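Local coordinates for protein aminoglycoside N(3)-acetyltransferase, AAC(3)-IVa (Escherichia coli, PDB 6MN3) that transfers an acetyl group from acetyl-CoA to the 3-amino group of 2-deoxystreptamine aminoglycosides, and so probably confers resistance to antibiotics such as gentamicin and apramycin, at residues G140-L145 with N152-L157; G24-V29 with A133-L138; A162-G167 with G232-D237; F195-R200 with P238-H243. All blocks are in the same frame, centred on the assembly; numbering follows the deposited sequence.

Contact 1 (G140-L145 with N152-L157)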
loop_
_atom_site.group_PDB
_atom_site.type_symbol
_atom_site.label_atom_id
_atom_site.label_comp_id
_atom_site.label_asym_id
_atom_site.label_seq_id
_atom_site.Cartn_x
_atom_site.Cartn_y
_atom_site.Cartn_z
ATOM N N GLY A 140 -5.665 -6.201 -9.580
ATOM C CA GLY A 140 -4.262 -5.907 -9.394
ATOM C C GLY A 140 -3.573 -6.865 -8.441
ATOM O O GLY A 140 -4.190 -7.643 -7.710
ATOM N N GLN A 141 -2.245 -6.802 -8.466
ATOM C CA GLN A 141 -1.393 -7.529 -7.541
ATOM C C GLN A 141 -0.806 -6.559 -6.523
ATOM O O GLN A 141 -0.518 -5.401 -6.840
ATOM C CB GLN A 141 -0.258 -8.249 -8.276
ATOM C CG GLN A 141 -0.687 -9.460 -9.082
ATOM C CD GLN A 141 0.474 -10.087 -9.833
ATOM O OE1 GLN A 141 1.114 -9.440 -10.663
ATOM N NE2 GLN A 141 0.757 -11.351 -9.538
ATOM N N VAL A 142 -0.634 -7.040 -5.297
ATOM C CA VAL A 142 -0.045 -6.254 -4.218
ATOM C C VAL A 142 1.305 -6.868 -3.879
ATOM O O VAL A 142 1.389 -8.050 -3.520
ATOM C CB VAL A 142 -0.955 -6.202 -2.982
ATOM C CG1 VAL A 142 -0.287 -5.407 -1.872
ATOM C CG2 VAL A 142 -2.301 -5.589 -3.341
ATOM N N LEU A 143 2.356 -6.069 -3.998
ATOM C CA LEU A 143 3.719 -6.509 -3.733
ATOM C C LEU A 143 4.174 -5.883 -2.422
ATOM O O LEU A 143 4.290 -4.657 -2.320
ATOM C CB LEU A 143 4.646 -6.125 -4.882
ATOM C CG LEU A 143 6.131 -6.419 -4.665
ATOM C CD1 LEU A 143 6.338 -7.894 -4.362
ATOM C CD2 LEU A 143 6.950 -5.993 -5.876
ATOM N N LEU A 144 4.416 -6.722 -1.420
ATOM C CA LEU A 144 4.990 -6.284 -0.153
ATOM C C LEU A 144 6.500 -6.469 -0.245
ATOM O O LEU A 144 6.998 -7.599 -0.209
ATOM C CB LEU A 144 4.399 -7.071 1.012
ATOM C CG LEU A 144 2.878 -7.014 1.166
ATOM C CD1 LEU A 144 2.460 -7.606 2.503
ATOM C CD2 LEU A 144 2.371 -5.585 1.030
ATOM N N LEU A 145 7.224 -5.363 -0.369
ATOM C CA LEU A 145 8.646 -5.370 -0.700
ATOM C C LEU A 145 9.447 -4.969 0.538
ATOM O O LEU A 145 9.668 -3.786 0.799
ATOM C CB LEU A 145 8.915 -4.432 -1.872
ATOM C CG LEU A 145 10.265 -4.575 -2.563
ATOM C CD1 LEU A 145 10.580 -6.041 -2.762
ATOM C CD2 LEU A 145 10.258 -3.836 -3.891
ATOM N N ASN A 152 0.133 -3.364 4.426
ATOM C CA ASN A 152 -0.798 -3.777 3.381
ATOM C C ASN A 152 -2.059 -2.923 3.429
ATOM O O ASN A 152 -3.046 -3.299 4.069
ATOM C CB ASN A 152 -1.146 -5.260 3.527
ATOM C CG ASN A 152 -1.859 -5.818 2.310
ATOM O OD1 ASN A 152 -2.273 -5.074 1.421
ATOM N ND2 ASN A 152 -2.003 -7.139 2.264
ATOM N N THR A 153 -2.030 -1.779 2.741
ATOM C CA THR A 153 -3.135 -0.827 2.799
ATOM C C THR A 153 -4.452 -1.457 2.356
ATOM O O THR A 153 -5.520 -1.072 2.848
ATOM C CB THR A 153 -2.799 0.396 1.942
ATOM O OG1 THR A 153 -1.677 1.081 2.511
ATOM C CG2 THR A 153 -3.970 1.354 1.862
ATOM N N THR A 154 -4.396 -2.439 1.450
ATOM C CA THR A 154 -5.615 -3.088 0.974
ATOM C C THR A 154 -6.414 -3.700 2.121
ATOM O O THR A 154 -7.644 -3.803 2.035
ATOM C CB THR A 154 -5.262 -4.146 -0.076
ATOM O OG1 THR A 154 -4.605 -3.516 -1.185
ATOM C CG2 THR A 154 -6.510 -4.859 -0.584
ATOM N N LEU A 155 -5.743 -4.082 3.210
ATOM C CA LEU A 155 -6.460 -4.599 4.372
ATOM C C LEU A 155 -7.368 -3.541 4.988
ATOM O O LEU A 155 -8.449 -3.871 5.489
ATOM C CB LEU A 155 -5.468 -5.124 5.408
ATOM C CG LEU A 155 -4.851 -6.482 5.067
ATOM C CD1 LEU A 155 -3.832 -6.900 6.115
ATOM C CD2 LEU A 155 -5.939 -7.538 4.919
ATOM N N HIS A 156 -6.954 -2.272 4.958
ATOM C CA HIS A 156 -7.825 -1.202 5.438
ATOM C C HIS A 156 -9.085 -1.100 4.587
ATOM O O HIS A 156 -10.169 -0.801 5.099
ATOM C CB HIS A 156 -7.074 0.128 5.440
ATOM C CG HIS A 156 -6.197 0.326 6.635
ATOM N ND1 HIS A 156 -6.696 0.425 7.916
ATOM C CD2 HIS A 156 -4.853 0.449 6.745
ATOM C CE1 HIS A 156 -5.697 0.598 8.763
ATOM N NE2 HIS A 156 -4.568 0.617 8.077
ATOM N N LEU A 157 -8.956 -1.338 3.280
ATOM C CA LEU A 157 -10.130 -1.379 2.417
ATOM C C LEU A 157 -11.061 -2.516 2.821
ATOM O O LEU A 157 -12.288 -2.374 2.773
ATOM C CB LEU A 157 -9.697 -1.526 0.958
ATOM C CG LEU A 157 -10.724 -2.021 -0.065
ATOM C CD1 LEU A 157 -11.856 -1.016 -0.240
ATOM C CD2 LEU A 157 -10.051 -2.312 -1.398
#

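Contact 2 (G24-V29 with A133-L138)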
loop_
_atom_site.group_PDB
_atom_site.type_symbol
_atom_site.label_atom_id
_atom_site.label_comp_id
_atom_site.label_asym_id
_atom_site.label_seq_id
_atom_site.Cartn_x
_atom_site.Cartn_y
_atom_site.Cartn_z
ATOM N N GLY A 24 2.047 -6.656 -17.886
ATOM C CA GLY A 24 0.835 -6.042 -18.382
ATOM C C GLY A 24 -0.252 -5.835 -17.350
ATOM O O GLY A 24 -1.315 -5.310 -17.694
ATOM N N GLY A 25 -0.024 -6.224 -16.097
ATOM C CA GLY A 25 -1.021 -6.096 -15.057
ATOM C C GLY A 25 -0.869 -4.812 -14.263
ATOM O O GLY A 25 -0.045 -3.946 -14.560
ATOM N N VAL A 26 -1.701 -4.695 -13.234
ATOM C CA VAL A 26 -1.630 -3.595 -12.282
ATOM C C VAL A 26 -0.951 -4.111 -11.025
ATOM O O VAL A 26 -1.319 -5.171 -10.505
ATOM C CB VAL A 26 -3.027 -3.033 -11.973
ATOM C CG1 VAL A 26 -2.948 -1.979 -10.884
ATOM C CG2 VAL A 26 -3.649 -2.454 -13.231
ATOM N N LEU A 27 0.047 -3.373 -10.539
ATOM C CA LEU A 27 0.859 -3.804 -9.405
ATOM C C LEU A 27 0.990 -2.656 -8.413
ATOM O O LEU A 27 1.600 -1.627 -8.722
ATOM C CB LEU A 27 2.236 -4.278 -9.871
ATOM C CG LEU A 27 3.183 -4.791 -8.785
ATOM C CD1 LEU A 27 2.652 -6.075 -8.165
ATOM C CD2 LEU A 27 4.575 -5.004 -9.351
ATOM N N LEU A 28 0.416 -2.834 -7.224
ATOM C CA LEU A 28 0.557 -1.885 -6.126
ATOM C C LEU A 28 1.697 -2.353 -5.229
ATOM O O LEU A 28 1.675 -3.485 -4.734
ATOM C CB LEU A 28 -0.739 -1.763 -5.329
ATOM C CG LEU A 28 -0.626 -0.992 -4.013
ATOM C CD1 LEU A 28 -0.275 0.465 -4.273
ATOM C CD2 LEU A 28 -1.912 -1.107 -3.201
ATOM N N VAL A 29 2.683 -1.487 -5.020
ATOM C CA VAL A 29 3.924 -1.861 -4.354
ATOM C C VAL A 29 4.083 -1.029 -3.091
ATOM O O VAL A 29 4.168 0.204 -3.156
ATOM C CB VAL A 29 5.139 -1.682 -5.275
ATOM C CG1 VAL A 29 6.424 -1.969 -4.513
ATOM C CG2 VAL A 29 5.017 -2.587 -6.486
ATOM N N ALA A 133 -8.965 0.737 -3.923
ATOM C CA ALA A 133 -10.110 -0.012 -4.423
ATOM C C ALA A 133 -10.101 -0.106 -5.943
ATOM O O ALA A 133 -10.590 -1.095 -6.500
ATOM C CB ALA A 133 -11.412 0.628 -3.943
ATOM N N ARG A 134 -9.551 0.904 -6.626
ATOM C CA ARG A 134 -9.440 0.837 -8.079
ATOM C C ARG A 134 -8.440 -0.226 -8.515
ATOM O O ARG A 134 -8.608 -0.830 -9.578
ATOM C CB ARG A 134 -9.058 2.207 -8.640
ATOM C CG ARG A 134 -10.049 3.310 -8.291
ATOM C CD ARG A 134 -11.396 3.073 -8.961
ATOM N NE ARG A 134 -12.514 3.340 -8.060
ATOM C CZ ARG A 134 -13.483 4.215 -8.305
ATOM N NH1 ARG A 134 -13.473 4.926 -9.425
ATOM N NH2 ARG A 134 -14.458 4.392 -7.423
ATOM N N VAL A 135 -7.403 -0.471 -7.713
ATOM C CA VAL A 135 -6.514 -1.597 -7.979
ATOM C C VAL A 135 -7.257 -2.915 -7.790
ATOM O O VAL A 135 -7.087 -3.861 -8.569
ATOM C CB VAL A 135 -5.267 -1.510 -7.080
ATOM C CG1 VAL A 135 -4.481 -2.815 -7.115
ATOM C CG2 VAL A 135 -4.386 -0.336 -7.497
ATOM N N HIS A 136 -8.104 -2.989 -6.761
ATOM C CA HIS A 136 -8.846 -4.216 -6.489
ATOM C C HIS A 136 -9.821 -4.537 -7.616
ATOM O O HIS A 136 -9.960 -5.700 -8.013
ATOM C CB HIS A 136 -9.581 -4.087 -5.154
ATOM C CG HIS A 136 -10.470 -5.249 -4.834
ATOM N ND1 HIS A 136 -11.808 -5.274 -5.162
ATOM C CD2 HIS A 136 -10.214 -6.421 -4.207
ATOM C CE1 HIS A 136 -12.338 -6.414 -4.755
ATOM N NE2 HIS A 136 -11.392 -7.127 -4.173
ATOM N N GLU A 137 -10.499 -3.521 -8.152
ATOM C CA GLU A 137 -11.459 -3.770 -9.220
ATOM C C GLU A 137 -10.783 -4.078 -10.550
ATOM O O GLU A 137 -11.428 -4.638 -11.442
ATOM C CB GLU A 137 -12.410 -2.576 -9.360
ATOM C CG GLU A 137 -12.100 -1.633 -10.508
ATOM C CD GLU A 137 -13.150 -0.545 -10.663
ATOM O OE1 GLU A 137 -14.331 -0.802 -10.340
ATOM O OE2 GLU A 137 -12.795 0.569 -11.103
ATOM N N LEU A 138 -9.503 -3.739 -10.701
ATOM C CA LEU A 138 -8.747 -4.065 -11.900
ATOM C C LEU A 138 -7.932 -5.344 -11.745
ATOM O O LEU A 138 -7.041 -5.601 -12.561
ATOM C CB LEU A 138 -7.833 -2.898 -12.282
ATOM C CG LEU A 138 -8.531 -1.717 -12.962
ATOM C CD1 LEU A 138 -7.850 -0.410 -12.605
ATOM C CD2 LEU A 138 -8.570 -1.905 -14.469
HETATM O O HOH W 1 -4.244 -6.226 -12.991
#

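Contact 3 (A162-G167 with G232-D237)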
loop_
_atom_site.group_PDB
_atom_site.type_symbol
_atom_site.label_atom_id
_atom_site.label_comp_id
_atom_site.label_asym_id
_atom_site.label_seq_id
_atom_site.Cartn_x
_atom_site.Cartn_y
_atom_site.Cartn_z
ATOM N N ALA A 162 -16.168 -4.513 5.092
ATOM C CA ALA A 162 -16.827 -5.275 6.143
ATOM C C ALA A 162 -17.680 -4.404 7.054
ATOM O O ALA A 162 -18.301 -4.936 7.982
ATOM C CB ALA A 162 -15.789 -6.031 6.976
ATOM N N LYS A 163 -17.732 -3.095 6.806
ATOM C CA LYS A 163 -18.442 -2.143 7.660
ATOM C C LYS A 163 -18.001 -2.310 9.114
ATOM O O LYS A 163 -18.796 -2.568 10.018
ATOM C CB LYS A 163 -19.958 -2.290 7.506
ATOM C CG LYS A 163 -20.432 -2.241 6.061
ATOM C CD LYS A 163 -21.633 -3.144 5.841
ATOM C CE LYS A 163 -21.358 -4.179 4.762
ATOM N NZ LYS A 163 -22.431 -5.212 4.703
ATOM N N VAL A 164 -16.695 -2.162 9.312
ATOM C CA VAL A 164 -16.071 -2.478 10.599
ATOM C C VAL A 164 -16.598 -1.521 11.662
ATOM O O VAL A 164 -16.881 -0.345 11.350
ATOM C CB VAL A 164 -14.537 -2.409 10.476
ATOM C CG1 VAL A 164 -14.009 -0.988 10.671
ATOM C CG2 VAL A 164 -13.868 -3.403 11.415
ATOM N N PRO A 165 -16.801 -1.964 12.907
ATOM C CA PRO A 165 -17.485 -1.096 13.881
ATOM C C PRO A 165 -16.641 0.058 14.394
ATOM O O PRO A 165 -17.200 1.114 14.713
ATOM C CB PRO A 165 -17.858 -2.061 15.017
ATOM C CG PRO A 165 -17.755 -3.430 14.424
ATOM C CD PRO A 165 -16.660 -3.340 13.410
ATOM N N TYR A 166 -15.325 -0.100 14.497
ATOM C CA TYR A 166 -14.509 0.937 15.109
ATOM C C TYR A 166 -14.226 2.070 14.128
ATOM O O TYR A 166 -14.149 1.869 12.912
ATOM C CB TYR A 166 -13.194 0.362 15.638
ATOM C CG TYR A 166 -12.493 -0.608 14.716
ATOM C CD1 TYR A 166 -11.744 -0.157 13.638
ATOM C CD2 TYR A 166 -12.559 -1.976 14.940
ATOM C CE1 TYR A 166 -11.092 -1.042 12.800
ATOM C CE2 TYR A 166 -11.909 -2.868 14.111
ATOM C CZ TYR A 166 -11.177 -2.396 13.041
ATOM O OH TYR A 166 -10.532 -3.281 12.208
ATOM N N GLY A 167 -14.072 3.273 14.677
ATOM C CA GLY A 167 -13.795 4.454 13.885
ATOM C C GLY A 167 -13.386 5.637 14.737
ATOM O O GLY A 167 -14.224 6.243 15.413
ATOM N N GLY A 232 -13.685 -12.674 5.128
ATOM C CA GLY A 232 -14.130 -13.858 5.842
ATOM C C GLY A 232 -13.759 -13.822 7.312
ATOM O O GLY A 232 -14.560 -14.198 8.173
ATOM N N GLN A 233 -12.543 -13.367 7.621
ATOM C CA GLN A 233 -12.127 -13.260 9.015
ATOM C C GLN A 233 -12.855 -12.126 9.723
ATOM O O GLN A 233 -13.194 -12.242 10.907
ATOM C CB GLN A 233 -10.615 -13.062 9.098
ATOM C CG GLN A 233 -9.806 -14.231 8.560
ATOM C CD GLN A 233 -9.769 -15.411 9.513
ATOM O OE1 GLN A 233 -10.148 -15.298 10.681
ATOM N NE2 GLN A 233 -9.302 -16.551 9.021
ATOM N N LEU A 234 -13.100 -11.018 9.017
ATOM C CA LEU A 234 -13.873 -9.929 9.606
ATOM C C LEU A 234 -15.332 -10.323 9.794
ATOM O O LEU A 234 -15.983 -9.855 10.735
ATOM C CB LEU A 234 -13.769 -8.674 8.740
ATOM C CG LEU A 234 -12.430 -7.931 8.770
ATOM C CD1 LEU A 234 -12.242 -7.101 7.505
ATOM C CD2 LEU A 234 -12.320 -7.057 10.012
ATOM N N GLY A 235 -15.861 -11.180 8.915
ATOM C CA GLY A 235 -17.224 -11.651 9.080
ATOM C C GLY A 235 -17.407 -12.520 10.307
ATOM O O GLY A 235 -18.505 -12.583 10.868
ATOM N N ARG A 236 -16.345 -13.202 10.735
ATOM C CA ARG A 236 -16.379 -13.991 11.961
ATOM C C ARG A 236 -16.079 -13.147 13.191
ATOM O O ARG A 236 -16.732 -13.307 14.229
ATOM C CB ARG A 236 -15.381 -15.148 11.872
ATOM C CG ARG A 236 -15.405 -16.068 13.076
ATOM C CD ARG A 236 -14.343 -17.154 12.966
ATOM N NE ARG A 236 -13.728 -17.469 14.254
ATOM C CZ ARG A 236 -14.283 -18.250 15.177
ATOM N NH1 ARG A 236 -15.475 -18.790 14.965
ATOM N NH2 ARG A 236 -13.648 -18.488 16.319
ATOM N N ASP A 237 -15.097 -12.252 13.094
ATOM C CA ASP A 237 -14.740 -11.347 14.185
ATOM C C ASP A 237 -14.514 -9.963 13.593
ATOM O O ASP A 237 -13.470 -9.709 12.969
ATOM C CB ASP A 237 -13.502 -11.833 14.936
ATOM C CG ASP A 237 -13.325 -11.150 16.285
ATOM O OD1 ASP A 237 -13.664 -9.954 16.409
ATOM O OD2 ASP A 237 -12.838 -11.812 17.225
#

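Contact 4 (F195-R200 with P238-H243). With ZN (zinc ion), chain D.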
loop_
_atom_site.group_PDB
_atom_site.type_symbol
_atom_site.label_atom_id
_atom_site.label_comp_id
_atom_site.label_asym_id
_atom_site.label_seq_id
_atom_site.Cartn_x
_atom_site.Cartn_y
_atom_site.Cartn_z
ATOM N N PHE A 195 -2.351 -6.862 11.533
ATOM C CA PHE A 195 -2.438 -7.182 10.114
ATOM C C PHE A 195 -1.566 -8.375 9.749
ATOM O O PHE A 195 -1.817 -9.025 8.728
ATOM C CB PHE A 195 -2.031 -5.976 9.264
ATOM C CG PHE A 195 -3.120 -4.953 9.091
ATOM C CD1 PHE A 195 -4.331 -5.085 9.750
ATOM C CD2 PHE A 195 -2.929 -3.858 8.263
ATOM C CE1 PHE A 195 -5.332 -4.141 9.590
ATOM C CE2 PHE A 195 -3.924 -2.913 8.095
ATOM C CZ PHE A 195 -5.127 -3.054 8.761
ATOM N N ALA A 196 -0.550 -8.679 10.563
ATOM C CA ALA A 196 0.327 -9.812 10.293
ATOM C C ALA A 196 -0.407 -11.145 10.354
ATOM O O ALA A 196 0.128 -12.155 9.883
ATOM C CB ALA A 196 1.497 -9.813 11.277
ATOM N N LEU A 197 -1.614 -11.176 10.931
ATOM C CA LEU A 197 -2.416 -12.395 10.899
ATOM C C LEU A 197 -2.728 -12.819 9.470
ATOM O O LEU A 197 -2.801 -14.019 9.178
ATOM C CB LEU A 197 -3.715 -12.193 11.679
ATOM C CG LEU A 197 -3.615 -11.932 13.181
ATOM C CD1 LEU A 197 -4.989 -11.615 13.751
ATOM C CD2 LEU A 197 -2.995 -13.123 13.891
ATOM N N ALA A 198 -2.912 -11.852 8.569
ATOM C CA ALA A 198 -3.208 -12.169 7.178
ATOM C C ALA A 198 -2.098 -12.974 6.521
ATOM O O ALA A 198 -2.362 -13.697 5.555
ATOM C CB ALA A 198 -3.460 -10.883 6.390
ATOM N N ASP A 199 -0.865 -12.870 7.025
ATOM C CA ASP A 199 0.236 -13.635 6.453
ATOM C C ASP A 199 -0.046 -15.131 6.518
ATOM O O ASP A 199 0.080 -15.843 5.516
ATOM C CB ASP A 199 1.540 -13.296 7.176
ATOM C CG ASP A 199 2.763 -13.692 6.380
ATOM O OD1 ASP A 199 3.067 -13.010 5.382
ATOM O OD2 ASP A 199 3.421 -14.688 6.749
ATOM N N ARG A 200 -0.448 -15.624 7.691
ATOM C CA ARG A 200 -0.758 -17.044 7.813
ATOM C C ARG A 200 -2.040 -17.396 7.069
ATOM O O ARG A 200 -2.130 -18.462 6.451
ATOM C CB ARG A 200 -0.864 -17.442 9.282
ATOM C CG ARG A 200 -1.048 -18.937 9.492
ATOM C CD ARG A 200 -1.609 -19.244 10.869
ATOM N NE ARG A 200 -0.625 -19.014 11.920
ATOM C CZ ARG A 200 -0.913 -18.502 13.112
ATOM N NH1 ARG A 200 -2.160 -18.160 13.402
ATOM N NH2 ARG A 200 0.044 -18.327 14.010
ATOM N N PRO A 238 -15.468 -9.044 13.759
ATOM C CA PRO A 238 -15.248 -7.668 13.282
ATOM C C PRO A 238 -14.071 -6.979 13.949
ATOM O O PRO A 238 -13.538 -6.014 13.389
ATOM C CB PRO A 238 -16.573 -6.964 13.614
ATOM C CG PRO A 238 -17.574 -8.069 13.749
ATOM C CD PRO A 238 -16.816 -9.229 14.318
ATOM N N LEU A 239 -13.646 -7.443 15.125
ATOM C CA LEU A 239 -12.505 -6.879 15.835
ATOM C C LEU A 239 -11.297 -7.812 15.800
ATOM O O LEU A 239 -10.525 -7.873 16.760
ATOM C CB LEU A 239 -12.886 -6.552 17.279
ATOM C CG LEU A 239 -14.248 -5.881 17.470
ATOM C CD1 LEU A 239 -14.534 -5.648 18.944
ATOM C CD2 LEU A 239 -14.321 -4.574 16.692
ATOM N N ILE A 240 -11.126 -8.544 14.696
ATOM C CA ILE A 240 -10.013 -9.485 14.588
ATOM C C ILE A 240 -8.679 -8.750 14.534
ATOM O O ILE A 240 -7.664 -9.246 15.042
ATOM C CB ILE A 240 -10.212 -10.400 13.362
ATOM C CG1 ILE A 240 -9.051 -11.386 13.217
ATOM C CG2 ILE A 240 -10.370 -9.577 12.089
ATOM C CD1 ILE A 240 -9.107 -12.541 14.189
ATOM N N PHE A 241 -8.653 -7.559 13.939
ATOM C CA PHE A 241 -7.435 -6.777 13.797
ATOM C C PHE A 241 -7.126 -5.919 15.017
ATOM O O PHE A 241 -6.131 -5.186 15.004
ATOM C CB PHE A 241 -7.530 -5.881 12.557
ATOM C CG PHE A 241 -7.529 -6.635 11.257
ATOM C CD1 PHE A 241 -6.732 -7.756 11.090
ATOM C CD2 PHE A 241 -8.321 -6.220 10.199
ATOM C CE1 PHE A 241 -6.726 -8.448 9.893
ATOM C CE2 PHE A 241 -8.320 -6.908 9.001
ATOM C CZ PHE A 241 -7.522 -8.024 8.848
ATOM N N LEU A 242 -7.946 -5.984 16.062
ATOM C CA LEU A 242 -7.766 -5.162 17.252
ATOM C C LEU A 242 -7.019 -5.947 18.320
ATOM O O LEU A 242 -7.389 -7.084 18.639
ATOM C CB LEU A 242 -9.113 -4.691 17.803
ATOM C CG LEU A 242 -9.896 -3.661 16.989
ATOM C CD1 LEU A 242 -10.956 -3.010 17.865
ATOM C CD2 LEU A 242 -8.965 -2.614 16.390
ATOM N N HIS A 243 -5.969 -5.341 18.865
ATOM C CA HIS A 243 -5.283 -5.937 19.999
ATOM C C HIS A 243 -6.258 -6.086 21.162
ATOM O O HIS A 243 -7.067 -5.184 21.411
ATOM C CB HIS A 243 -4.095 -5.075 20.428
ATOM C CG HIS A 243 -2.793 -5.493 19.821
ATOM N ND1 HIS A 243 -2.196 -4.799 18.792
ATOM C CD2 HIS A 243 -1.969 -6.528 20.107
ATOM C CE1 HIS A 243 -1.061 -5.390 18.466
ATOM N NE2 HIS A 243 -0.900 -6.442 19.248
HETATM ZN ZN ZN D . -2.811 -2.708 18.751
#

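Contact 1 (G140-L145 with N152-L157)
V142 and L144, two residues apart on strand 141-145, receive N152 and T154 from the start of the next helical region, an instructive case of a polar side chain built into an apolar strand surface. N152 is the pivot. Its CB rests against CD2 of L144 at 4.3 Å. From there the side chain runs on with CG anti to the backbone N (chi1 -167°), which brings the amide oxygen to V142, the two side chains crossing at a slant. OD1 then does two things. It packs on the methyl CG1 of V142 at 3.9 Å, and it accepts a weak capping bond from N of T154, 3.4 Å long and bent to 129° at the hydrogen. The other end of the amide, ND2, is hydrogen-bonded to ND1 of H149 in the preceding loop, so both polar ends of this buried group have a partner. The second methyl of V142, CG2, meets OG1 of T154 at 3.8 Å; the two side chains pass one another, pointing opposite ways. I226 of helix 223-236 touches both V142 and N152 and continues the buried packing. On the same segment H156 touches C192 and makes a weak hydrogen bond to E159, a grouping consistent with a Cys-His-Glu triad, though this role is unconfirmed. The contact is thus a short strand-loop-helix connection, in which an asparagine with a weak capping bond leads into helix 154-161, which packs against an inner strand of the mixed sheet of this antibiotic N-acetyltransferase.

Contact 2 (G24-V29 with A133-L138)
V26 and V135 meet methyl to methyl, and the choice of branch on each side shows how two beta-branched residues can settle against one another. V26 has CG1 anti to its own N (chi1 175°), and this methyl is the one that reaches the helix: it lies 4.0 Å from CG2 of V135 and only slightly farther from CG1, in effect resting against both branches. V135 adopts much the same rotamer (chi1 168°). Both its methyls face CG1 of V26, and its CG1 in addition approaches CB of L28 at 4.3 Å. One helix residue thus meets two strand residues two apart, on the face of the mixed sheet that helix 131-137 packs against. Strand 26-31 is an inner member of that sheet, and the intervening L27 turns its side chain to the other face, where it touches L143 of strand 141-145. The remaining methyl of V26, CG2, packs against CB of L138 at 4.3 Å; I116 of helix 113-117 touches both V26 and L138 and widens this apolar patch. Next to it a water supplies the polar link between the segments, accepting from N of V26 at 3.0 Å and lying 2.9 Å from O of L138, to which it probably donates. It thereby joins the backbone at the beginning of the strand to the residue that follows the helix. The preceding carbonyls, O of H136 and O of E137, are hydrogen-bonded by the guanidinium group of R224.

Contact 3 (A162-G167 with G232-D237)
A Schellman motif ends helix 154-161, and the two residues flanking its positive-phi position, A162 and V164, are the ones that touch L234 near the end of helix 223-236. The turn is made at K163, whose positive phi of 52° breaks the helix while two bonds reach back into the last helical turn. A162 directs its methyl at the leucine: CB lies 3.7 Å from CD1 of L234 and 3.8 Å from CB of the same residue, so the small side chain fits alongside the longer one. The leucine forks at its tip. While CD1 stays with A162, CD2 approaches CG2 of V164 at 4.2 Å, and one side chain thus spans both sides of the turn. The other methyl of V164, CG1, lies 3.6 Å above one face of the Y166 ring, displaced toward the rim. Y166 in turn hydrogen-bonds through its hydroxyl to E159, a residue of the possible Cys-His-Glu triad. Across the segments the chemistry is entirely apolar, so the helix end and the turn are held together by van der Waals contact alone, with no directional bond to set their spacing.

Contact 4 (F195-R200 with P238-H243)
F195 and F241 form a T-shaped pair beside the zinc site of the enzyme, built from three cysteines and a histidine, with F241 carried on a type I beta turn that runs from L239 to L242. The aromatic interaction comes first. F195 directs an edge at the face of F241, the planes standing at 72° and the centroids 4.9 Å apart. CE1 leads the approach and comes within 3.7 Å of CD2 of F241, offset toward the rim of that ring, while CD1 of F195 follows above the neighbouring ring atoms. On the opposite face of F241 lies CG2 of I240, over the ring centre, so the phenyl group is held between a ring edge from the other segment and a methyl of its own turn. F195 itself has a second edge-to-face partner in H156.

Apolar contact of the aliphatic kind is made by L197, where the chain enters helix 197-204. Its CG stands anti to the carbonyl carbon (chi1 -64°), and the side chain reaches across to the turn, where CD1 packs on CG1 of I240 at 4.1 Å. The same methyl lies 3.8 Å from the carbonyl O of I240, which is hydrogen-bonded by the guanidinium group of R194.

Metal coordination follows directly along the chain. Two residues past F241, H243 is one of four zinc ligands, together with the SG atoms of C191, C249 and C252, and it binds the zinc ion through ND1 at 2.2 Å.

How the contacts relate
From the N terminus, helix 9-19 is followed by strand 26-31, the first strand of the sheet, and contact 2 closes a loop of 103 residues by bringing helix 131-137 onto it. Contact 1 follows in series and closes a six-residue loop between 140-145 and 152-157. The two touch through the sheet itself, where Q141 pairs with V26 and L28. Contacts 3 and 4, spanning 64 and 37 intervening residues, cross: 195-200 lies between the halves of contact 3, and 238-243 comes directly after 232-237. Y166 packs on L239 and L242 where they meet. F195 then reaches back to L155 and H156, so contact 4 joins the zinc-bound loop to the helix that contact 1 places against the central sheet.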